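Side-chain contacts in cytosolic phospholipase A2 delta (Homo sapiens, PDB 5IZ5), which hydrolyses glycerophospholipids at the sn-2 position in a calcium-dependent manner, with a preference for linoleic acid there: residues B[292-297]-B[358-363]; B[463-468]-B[666-671]; B[484-489]-B[660-665]. The protein carries 3 engineered substitutions. All blocks are in the same frame, centred on the assembly; numbering follows the deposited sequence.

Contact 1: residues B[292-297]-B[358-363]; sequences AEEQAF and VTYFSG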
loop_
_atom_site.group_PDB
_atom_site.type_symbol
_atom_site.label_atom_id
_atom_site.label_comp_id
_atom_site.label_asym_id
_atom_site.label_seq_id
_atom_site.Cartn_x
_atom_site.Cartn_y
_atom_site.Cartn_z
ATOM N N ALA B 292 -11.554 -4.436 15.670
ATOM C CA ALA B 292 -12.014 -4.296 17.053
ATOM C C ALA B 292 -11.500 -3.013 17.693
ATOM O O ALA B 292 -12.258 -2.295 18.338
ATOM C CB ALA B 292 -11.585 -5.503 17.875
ATOM N N GLU B 293 -10.217 -2.721 17.496
ATOM C CA GLU B 293 -9.606 -1.525 18.074
ATOM C C GLU B 293 -10.247 -0.227 17.570
ATOM O O GLU B 293 -10.430 0.710 18.345
ATOM C CB GLU B 293 -8.103 -1.500 17.804
ATOM C CG GLU B 293 -7.300 -2.562 18.562
ATOM C CD GLU B 293 -6.873 -2.129 19.959
ATOM O OE1 GLU B 293 -7.053 -0.952 20.359
ATOM O OE2 GLU B 293 -6.332 -2.993 20.674
ATOM N N GLU B 294 -10.596 -0.170 16.286
ATOM C CA GLU B 294 -11.244 1.030 15.744
ATOM C C GLU B 294 -12.671 1.158 16.281
ATOM O O GLU B 294 -13.105 2.252 16.614
ATOM C CB GLU B 294 -11.246 1.049 14.208
ATOM C CG GLU B 294 -11.929 2.292 13.632
ATOM C CD GLU B 294 -11.653 2.543 12.153
ATOM O OE1 GLU B 294 -10.690 1.970 11.596
ATOM O OE2 GLU B 294 -12.408 3.339 11.545
ATOM N N GLN B 295 -13.392 0.043 16.358
ATOM C CA GLN B 295 -14.734 0.040 16.946
ATOM C C GLN B 295 -14.716 0.531 18.390
ATOM O O GLN B 295 -15.539 1.356 18.781
ATOM C CB GLN B 295 -15.344 -1.353 16.896
ATOM C CG GLN B 295 -15.823 -1.744 15.520
ATOM C CD GLN B 295 -16.356 -3.163 15.488
ATOM O OE1 GLN B 295 -17.141 -3.567 16.353
ATOM N NE2 GLN B 295 -15.938 -3.931 14.483
ATOM N N ALA B 296 -13.765 0.026 19.172
ATOM C CA ALA B 296 -13.591 0.471 20.550
ATOM C C ALA B 296 -13.258 1.956 20.598
ATOM O O ALA B 296 -13.792 2.692 21.428
ATOM C CB ALA B 296 -12.508 -0.341 21.239
ATOM N N PHE B 297 -12.383 2.402 19.702
ATOM C CA PHE B 297 -12.057 3.821 19.634
ATOM C C PHE B 297 -13.310 4.661 19.378
ATOM O O PHE B 297 -13.470 5.729 19.961
ATOM C CB PHE B 297 -11.011 4.114 18.552
ATOM C CG PHE B 297 -10.934 5.564 18.175
ATOM C CD1 PHE B 297 -10.190 6.444 18.935
ATOM C CD2 PHE B 297 -11.639 6.053 17.087
ATOM C CE1 PHE B 297 -10.127 7.783 18.612
ATOM C CE2 PHE B 297 -11.584 7.394 16.755
ATOM C CZ PHE B 297 -10.826 8.261 17.518
ATOM N N VAL B 358 -14.734 16.058 15.760
ATOM C CA VAL B 358 -14.207 15.306 14.616
ATOM C C VAL B 358 -13.820 13.885 15.012
ATOM O O VAL B 358 -13.066 13.684 15.962
ATOM C CB VAL B 358 -12.974 16.009 14.013
ATOM C CG1 VAL B 358 -12.419 15.222 12.830
ATOM C CG2 VAL B 358 -13.331 17.426 13.588
ATOM N N THR B 359 -14.324 12.904 14.270
ATOM C CA THR B 359 -14.006 11.497 14.516
ATOM C C THR B 359 -12.789 11.030 13.706
ATOM O O THR B 359 -11.887 10.389 14.254
ATOM C CB THR B 359 -15.217 10.589 14.219
ATOM O OG1 THR B 359 -16.257 10.875 15.160
ATOM C CG2 THR B 359 -14.851 9.109 14.330
ATOM N N TYR B 360 -12.763 11.366 12.416
ATOM C CA TYR B 360 -11.716 10.899 11.504
ATOM C C TYR B 360 -10.901 12.042 10.909
ATOM O O TYR B 360 -11.422 13.127 10.654
ATOM C CB TYR B 360 -12.341 10.104 10.372
ATOM C CG TYR B 360 -12.955 8.786 10.789
ATOM C CD1 TYR B 360 -12.168 7.762 11.296
ATOM C CD2 TYR B 360 -14.319 8.557 10.645
ATOM C CE1 TYR B 360 -12.722 6.548 11.665
ATOM C CE2 TYR B 360 -14.884 7.346 11.008
ATOM C CZ TYR B 360 -14.084 6.345 11.519
ATOM O OH TYR B 360 -14.627 5.130 11.868
ATOM N N PHE B 361 -9.621 11.779 10.666
ATOM C CA PHE B 361 -8.695 12.788 10.151
ATOM C C PHE B 361 -7.793 12.104 9.118
ATOM O O PHE B 361 -6.866 11.382 9.480
ATOM C CB PHE B 361 -7.921 13.391 11.335
ATOM C CG PHE B 361 -6.946 14.493 10.981
ATOM C CD1 PHE B 361 -6.834 15.013 9.693
ATOM C CD2 PHE B 361 -6.137 15.027 11.976
ATOM C CE1 PHE B 361 -5.919 16.018 9.415
ATOM C CE2 PHE B 361 -5.230 16.034 11.704
ATOM C CZ PHE B 361 -5.120 16.532 10.419
ATOM N N SER B 362 -8.101 12.307 7.834
ATOM C CA SER B 362 -7.347 11.694 6.737
ATOM C C SER B 362 -6.466 12.708 6.011
ATOM O O SER B 362 -6.796 13.902 5.915
ATOM C CB SER B 362 -8.277 11.010 5.730
ATOM O OG SER B 362 -8.958 11.957 4.927
ATOM N N GLY B 363 -5.342 12.216 5.498
ATOM C CA GLY B 363 -4.395 13.055 4.775
ATOM C C GLY B 363 -3.469 12.267 3.864
ATOM O O GLY B 363 -3.322 11.036 3.997
#

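Contact 2: residues B[463-468]-B[666-671]; sequences LPLYLS and PGRRLD. With SO4 (sulfate ion), chain N.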
loop_
_atom_site.group_PDB
_atom_site.type_symbol
_atom_site.label_atom_id
_atom_site.label_comp_id
_atom_site.label_asym_id
_atom_site.label_seq_id
_atom_site.Cartn_x
_atom_site.Cartn_y
_atom_site.Cartn_z
ATOM N N LEU B 463 -9.181 9.748 14.914
ATOM C CA LEU B 463 -8.370 8.673 14.331
ATOM C C LEU B 463 -7.682 9.192 13.056
ATOM O O LEU B 463 -8.368 9.617 12.123
ATOM C CB LEU B 463 -9.231 7.458 13.982
ATOM C CG LEU B 463 -8.476 6.291 13.327
ATOM C CD1 LEU B 463 -7.641 5.545 14.349
ATOM C CD2 LEU B 463 -9.427 5.326 12.652
ATOM N N PRO B 464 -6.339 9.156 13.011
ATOM C CA PRO B 464 -5.613 9.614 11.831
ATOM C C PRO B 464 -5.477 8.523 10.770
ATOM O O PRO B 464 -5.143 7.379 11.087
ATOM C CB PRO B 464 -4.249 9.987 12.395
ATOM C CG PRO B 464 -4.053 9.045 13.524
ATOM C CD PRO B 464 -5.418 8.712 14.069
ATOM N N LEU B 465 -5.741 8.886 9.519
ATOM C CA LEU B 465 -5.689 7.955 8.396
ATOM C C LEU B 465 -4.758 8.505 7.311
ATOM O O LEU B 465 -5.009 9.572 6.741
ATOM C CB LEU B 465 -7.094 7.733 7.841
ATOM C CG LEU B 465 -8.061 7.058 8.832
ATOM C CD1 LEU B 465 -9.515 7.341 8.489
ATOM C CD2 LEU B 465 -7.810 5.558 8.900
ATOM N N TYR B 466 -3.675 7.784 7.043
ATOM C CA TYR B 466 -2.679 8.205 6.070
ATOM C C TYR B 466 -2.789 7.282 4.857
ATOM O O TYR B 466 -2.891 6.056 5.016
ATOM C CB TYR B 466 -1.269 8.103 6.654
ATOM C CG TYR B 466 -1.047 8.693 8.047
ATOM C CD1 TYR B 466 -0.375 9.901 8.215
ATOM C CD2 TYR B 466 -1.453 8.012 9.193
ATOM C CE1 TYR B 466 -0.134 10.434 9.475
ATOM C CE2 TYR B 466 -1.222 8.540 10.464
ATOM C CZ TYR B 466 -0.559 9.748 10.600
ATOM O OH TYR B 466 -0.307 10.284 11.850
ATOM N N LEU B 467 -2.761 7.852 3.650
ATOM C CA LEU B 467 -2.971 7.049 2.427
ATOM C C LEU B 467 -1.762 6.988 1.496
ATOM O O LEU B 467 -0.975 7.938 1.394
ATOM C CB LEU B 467 -4.172 7.561 1.624
ATOM C CG LEU B 467 -5.538 6.858 1.604
ATOM C CD1 LEU B 467 -5.702 5.721 2.594
ATOM C CD2 LEU B 467 -6.634 7.891 1.797
ATOM N N SER B 468 -1.639 5.843 0.828
ATOM C CA SER B 468 -0.702 5.655 -0.264
ATOM C C SER B 468 -1.294 4.718 -1.310
ATOM O O SER B 468 -2.258 4.018 -1.046
ATOM C CB SER B 468 0.582 5.042 0.271
ATOM O OG SER B 468 0.339 3.706 0.658
ATOM N N PRO B 666 -15.915 0.649 4.280
ATOM C CA PRO B 666 -17.160 0.182 4.899
ATOM C C PRO B 666 -17.131 0.246 6.427
ATOM O O PRO B 666 -16.124 -0.098 7.042
ATOM C CB PRO B 666 -17.267 -1.271 4.425
ATOM C CG PRO B 666 -16.517 -1.306 3.139
ATOM C CD PRO B 666 -15.392 -0.323 3.301
ATOM N N GLY B 667 -18.229 0.698 7.024
ATOM C CA GLY B 667 -18.318 0.808 8.473
ATOM C C GLY B 667 -18.109 2.211 9.001
ATOM O O GLY B 667 -18.592 2.533 10.081
ATOM N N ARG B 668 -17.405 3.059 8.254
ATOM C CA ARG B 668 -17.075 4.398 8.751
ATOM C C ARG B 668 -18.273 5.363 8.754
ATOM O O ARG B 668 -18.386 6.200 9.648
ATOM C CB ARG B 668 -15.879 4.985 7.991
ATOM C CG ARG B 668 -14.604 4.173 8.201
ATOM C CD ARG B 668 -13.374 5.040 8.390
ATOM N NE ARG B 668 -12.262 4.249 8.922
ATOM C CZ ARG B 668 -11.193 3.851 8.235
ATOM N NH1 ARG B 668 -11.036 4.174 6.955
ATOM N NH2 ARG B 668 -10.261 3.120 8.840
ATOM N N ARG B 669 -19.148 5.251 7.756
ATOM C CA ARG B 669 -20.434 5.974 7.731
ATOM C C ARG B 669 -20.308 7.467 7.992
ATOM O O ARG B 669 -20.915 7.978 8.933
ATOM C CB ARG B 669 -21.407 5.429 8.787
ATOM C CG ARG B 669 -22.427 4.383 8.338
ATOM C CD ARG B 669 -21.970 2.976 8.656
ATOM N NE ARG B 669 -23.093 2.042 8.601
ATOM C CZ ARG B 669 -23.075 0.794 9.072
ATOM N NH1 ARG B 669 -21.982 0.288 9.643
ATOM N NH2 ARG B 669 -24.165 0.042 8.969
ATOM N N LEU B 670 -19.551 8.176 7.170
ATOM C CA LEU B 670 -19.398 9.609 7.381
ATOM C C LEU B 670 -20.658 10.380 7.033
ATOM O O LEU B 670 -21.304 10.122 6.011
ATOM C CB LEU B 670 -18.184 10.174 6.635
ATOM C CG LEU B 670 -16.966 9.996 7.541
ATOM C CD1 LEU B 670 -16.190 8.744 7.171
ATOM C CD2 LEU B 670 -16.092 11.231 7.536
ATOM N N ASP B 671 -20.997 11.311 7.921
ATOM C CA ASP B 671 -22.152 12.188 7.759
ATOM C C ASP B 671 -21.718 13.548 7.245
ATOM O O ASP B 671 -22.384 14.126 6.396
ATOM C CB ASP B 671 -22.880 12.338 9.097
ATOM C CG ASP B 671 -23.396 11.018 9.615
ATOM O OD1 ASP B 671 -24.195 10.385 8.896
ATOM O OD2 ASP B 671 -23.001 10.609 10.728
HETATM S S SO4 N . -21.304 0.767 5.295
HETATM O O1 SO4 N . -20.877 2.171 5.476
HETATM O O2 SO4 N . -22.741 0.734 4.950
HETATM O O3 SO4 N . -20.537 0.156 4.187
HETATM O O4 SO4 N . -21.093 0.003 6.548
#

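Contact 3: residues B[484-489]-B[660-665]; sequences WVEFSP and SPSMFR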
loop_
_atom_site.group_PDB
_atom_site.type_symbol
_atom_site.label_atom_id
_atom_site.label_comp_id
_atom_site.label_asym_id
_atom_site.label_seq_id
_atom_site.Cartn_x
_atom_site.Cartn_y
_atom_site.Cartn_z
ATOM N N TRP B 484 -5.386 1.323 -3.212
ATOM C CA TRP B 484 -5.258 2.178 -2.038
ATOM C C TRP B 484 -4.798 1.354 -0.840
ATOM O O TRP B 484 -5.386 0.315 -0.531
ATOM C CB TRP B 484 -6.575 2.899 -1.733
ATOM C CG TRP B 484 -6.951 3.887 -2.804
ATOM C CD1 TRP B 484 -7.805 3.679 -3.846
ATOM C CD2 TRP B 484 -6.460 5.225 -2.948
ATOM N NE1 TRP B 484 -7.878 4.810 -4.627
ATOM C CE2 TRP B 484 -7.063 5.775 -4.098
ATOM C CE3 TRP B 484 -5.569 6.011 -2.217
ATOM C CZ2 TRP B 484 -6.802 7.084 -4.534
ATOM C CZ3 TRP B 484 -5.310 7.313 -2.647
ATOM C CH2 TRP B 484 -5.927 7.838 -3.793
ATOM N N VAL B 485 -3.725 1.816 -0.207
ATOM C CA VAL B 485 -3.234 1.251 1.035
ATOM C C VAL B 485 -3.376 2.304 2.136
ATOM O O VAL B 485 -2.744 3.362 2.119
ATOM C CB VAL B 485 -1.767 0.789 0.930
ATOM C CG1 VAL B 485 -1.292 0.248 2.269
ATOM C CG2 VAL B 485 -1.618 -0.275 -0.150
ATOM N N GLU B 486 -4.205 1.975 3.109
ATOM C CA GLU B 486 -4.516 2.872 4.215
ATOM C C GLU B 486 -3.649 2.561 5.429
ATOM O O GLU B 486 -3.459 1.384 5.758
ATOM C CB GLU B 486 -5.992 2.690 4.547
ATOM C CG GLU B 486 -6.443 3.257 5.873
ATOM C CD GLU B 486 -7.917 2.991 6.087
ATOM O OE1 GLU B 486 -8.735 3.716 5.479
ATOM O OE2 GLU B 486 -8.250 2.046 6.845
ATOM N N PHE B 487 -3.143 3.608 6.089
ATOM C CA PHE B 487 -2.377 3.473 7.332
ATOM C C PHE B 487 -3.108 4.156 8.490
ATOM O O PHE B 487 -3.544 5.307 8.364
ATOM C CB PHE B 487 -1.002 4.147 7.219
ATOM C CG PHE B 487 -0.079 3.509 6.218
ATOM C CD1 PHE B 487 1.084 2.879 6.637
ATOM C CD2 PHE B 487 -0.360 3.552 4.853
ATOM C CE1 PHE B 487 1.949 2.299 5.718
ATOM C CE2 PHE B 487 0.502 2.973 3.925
ATOM C CZ PHE B 487 1.655 2.345 4.357
ATOM N N SER B 488 -3.216 3.456 9.618
ATOM C CA SER B 488 -3.672 4.063 10.874
ATOM C C SER B 488 -2.854 3.496 12.033
ATOM O O SER B 488 -2.126 2.519 11.852
ATOM C CB SER B 488 -5.160 3.787 11.104
ATOM O OG SER B 488 -5.354 2.573 11.808
ATOM N N PRO B 489 -2.980 4.094 13.235
ATOM C CA PRO B 489 -2.282 3.539 14.397
ATOM C C PRO B 489 -2.717 2.121 14.770
ATOM O O PRO B 489 -1.967 1.424 15.452
ATOM C CB PRO B 489 -2.637 4.518 15.523
ATOM C CG PRO B 489 -3.006 5.784 14.824
ATOM C CD PRO B 489 -3.706 5.326 13.584
ATOM N N SER B 660 -9.670 11.001 0.265
ATOM C CA SER B 660 -11.065 10.592 0.432
ATOM C C SER B 660 -11.360 9.089 0.532
ATOM O O SER B 660 -12.319 8.701 1.199
ATOM C CB SER B 660 -11.919 11.189 -0.694
ATOM O OG SER B 660 -11.499 10.723 -1.962
ATOM N N PRO B 661 -10.554 8.233 -0.118
ATOM C CA PRO B 661 -10.860 6.794 -0.040
ATOM C C PRO B 661 -11.030 6.238 1.386
ATOM O O PRO B 661 -11.858 5.352 1.614
ATOM C CB PRO B 661 -9.661 6.145 -0.732
ATOM C CG PRO B 661 -9.185 7.190 -1.673
ATOM C CD PRO B 661 -9.377 8.497 -0.966
ATOM N N SER B 662 -10.258 6.761 2.329
ATOM C CA SER B 662 -10.376 6.357 3.732
ATOM C C SER B 662 -11.722 6.766 4.349
ATOM O O SER B 662 -12.194 6.113 5.287
ATOM C CB SER B 662 -9.214 6.941 4.548
ATOM O OG SER B 662 -8.058 6.113 4.429
ATOM N N MET B 663 -12.325 7.839 3.829
ATOM C CA MET B 663 -13.659 8.265 4.259
ATOM C C MET B 663 -14.774 7.332 3.768
ATOM O O MET B 663 -15.901 7.456 4.230
ATOM C CB MET B 663 -13.945 9.713 3.823
ATOM C CG MET B 663 -13.018 10.761 4.437
ATOM S SD MET B 663 -13.023 10.709 6.241
ATOM C CE MET B 663 -11.849 11.988 6.675
ATOM N N PHE B 664 -14.464 6.394 2.866
ATOM C CA PHE B 664 -15.471 5.459 2.335
ATOM C C PHE B 664 -15.203 3.979 2.582
ATOM O O PHE B 664 -15.847 3.123 1.978
ATOM C CB PHE B 664 -15.666 5.708 0.839
ATOM C CG PHE B 664 -16.194 7.065 0.545
ATOM C CD1 PHE B 664 -17.548 7.316 0.651
ATOM C CD2 PHE B 664 -15.340 8.106 0.213
ATOM C CE1 PHE B 664 -18.046 8.576 0.404
ATOM C CE2 PHE B 664 -15.831 9.371 -0.035
ATOM C CZ PHE B 664 -17.191 9.605 0.063
ATOM N N ARG B 665 -14.264 3.668 3.463
ATOM C CA ARG B 665 -14.112 2.294 3.907
ATOM C C ARG B 665 -15.426 1.869 4.576
ATOM O O ARG B 665 -15.997 2.646 5.344
ATOM C CB ARG B 665 -12.956 2.166 4.892
ATOM C CG ARG B 665 -12.783 0.754 5.424
ATOM C CD ARG B 665 -11.543 0.609 6.280
ATOM N NE ARG B 665 -11.450 -0.730 6.858
ATOM C CZ ARG B 665 -10.457 -1.153 7.640
ATOM N NH1 ARG B 665 -9.439 -0.347 7.950
ATOM N NH2 ARG B 665 -10.476 -2.394 8.115
#

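Contact 1: residues B[292-297]-B[358-363]
In the catalytic domain, helix 292-313 packs over the sheet beside parallel strand 360-363, and Glu-294 and Phe-297 reach down from it to Tyr-360 and Thr-359. The strand runs on to the nucleophile Ser-365, ahead of helix 367-375, as in the strand-nucleophile-helix arrangement of hydrolases of this type. The polar point is a single hydrogen bond: Tyr-360 OH donates to Glu-294 OE2 at 2.9 Å, meeting the anti lone pair, the one turned away from the other carboxylate oxygen. The carboxylate comes in at the edge of the phenol ring, with OE2 3.2 Å from Tyr-360 CE1, and its plane is turned 66° from that of the ring. Glu-294 gets there by holding CG anti to the backbone N (chi1 180°) and staying extended beyond it, a straight arm from helix to strand. One face of the Tyr-360 ring is covered by its own neighbour, Thr-359 CG2, which sits over the ring centre 3.7 Å above the plane. Phe-297 keeps to the backbone instead: its ring edge points at the Thr-359 carbonyl, with Thr-359 O in the ring plane and 3.9 Å from CE2. A phenylalanine in place of Tyr-360 lacks the hydroxyl, and would probably leave Glu-294 OE2 without this donor, with Arg-668 still holding the carboxylate. The same OE2 also forms a salt bridge with Arg-668 NE. A buried carboxylate oxygen held by a hydroxyl and a guanidinium together is likely to remain ionised.

Contact 2: residues B[463-468]-B[666-671]
Arg-668 NH1, with Leu-465 CD1 lying 3.8 Å from it, is gripped by two acceptors at once: a carboxylate oxygen of Glu-486 and the backbone carbonyl of Ser-662. The arginine belongs to the loop between strand 649-650 and strand 672-676, and it reaches to one face of the central mixed sheet of the catalytic domain, where strand 463-471 lies between strands 360-363 and 482-487. Its NE has a charge partner too, Glu-294 on helix 292-313, so this buried cation has a carboxylate at NE and another at NH1. What strand 463-468 adds is apolar. Both methyls of Leu-465 sit over the same face of the guanidinium: CD1 stands over the centre, 3.9 Å from Arg-668 CZ, and CD2 comes to 3.5 Å from Arg-668 NH2. Leu-463 CD2 is a looser neighbour, arriving obliquely. The arginine leaves the loop with CG anti to its carbonyl carbon (chi1 -63°) and then bends at chi2, which carries the flat head to the leucine. With carbon on that face, the guanidinium is left to bond through its N-H groups. On the residues flanking Arg-668 a sulfate, probably from the crystallisation liquor, rests by the backbone. Gly-667 N gives it two weak hydrogen bonds, to O4 at 3.0 Å and to O1 at 3.4 Å; the first is badly bent, at an N-H...O angle of 125°. Arg-669 folds over the same anion: sulfate O4 lies 3.1 Å above its guanidinium plane, offset toward the rim, and 3.2 Å from Arg-669 NH1.

Contact 3: residues B[484-489]-B[660-665]
Glu-486 spends each carboxylate oxygen on a different residue of 660-665. Ser-662 OG donates to OE1 at 2.7 Å, taking the anti lone pair, while Arg-665 NH1 reaches OE2 at 2.9 Å in a salt bridge. The second bond meets OE2 nearly along the C-O axis and stays close to the guanidinium plane, although it is bent to 145° at the hydrogen. Trp-484, two residues back along the strand, takes Pro-661 CG over its six-membered ring: a CH-pi contact, 3.5 Å from CG to the ring centroid and only 11° off the ring normal. Both strand residues face the loop that descends from Asp-651, the proton acceptor by similarity, so strand 482-487 of the central mixed sheet is pinned to the chain that follows that residue some ten positions on. Arg-665 reaches Glu-486 by extending fully, CG anti to the backbone N (chi1 178°). Its NH2 pairs with Glu-491, and Phe-500 adds a cation-pi contact, which together fix the guanidinium in front of Glu-486. Farther out, Tyr-693 OH of helix 685-696 is hydrogen-bonded to Trp-484 NE1 and probably helps hold the indole in place.

Arg-668 of contact 2 ties the three contacts together: its NE lies 2.8 Å from Glu-294 OE2 of contact 1, and its NH1 2.8 Å from Glu-486 OE1 of contact 3. The strands are joined too, probably by hydrogen bonds, with Leu-465 N 2.7 Å from Phe-361 O and Phe-487 N 2.7 Å from Tyr-466 O. Centres of contacts 1 and 2 are about 7 Å apart, those of 2 and 3 about 5 Å. Contact 3 is close to the active site: the Trp-484 side chain lies about 8 Å from that of Asp-651, proton acceptor by similarity, and about 10 Å from that of the nucleophile Ser-365, whereas contacts 1 and 2 lie away from both.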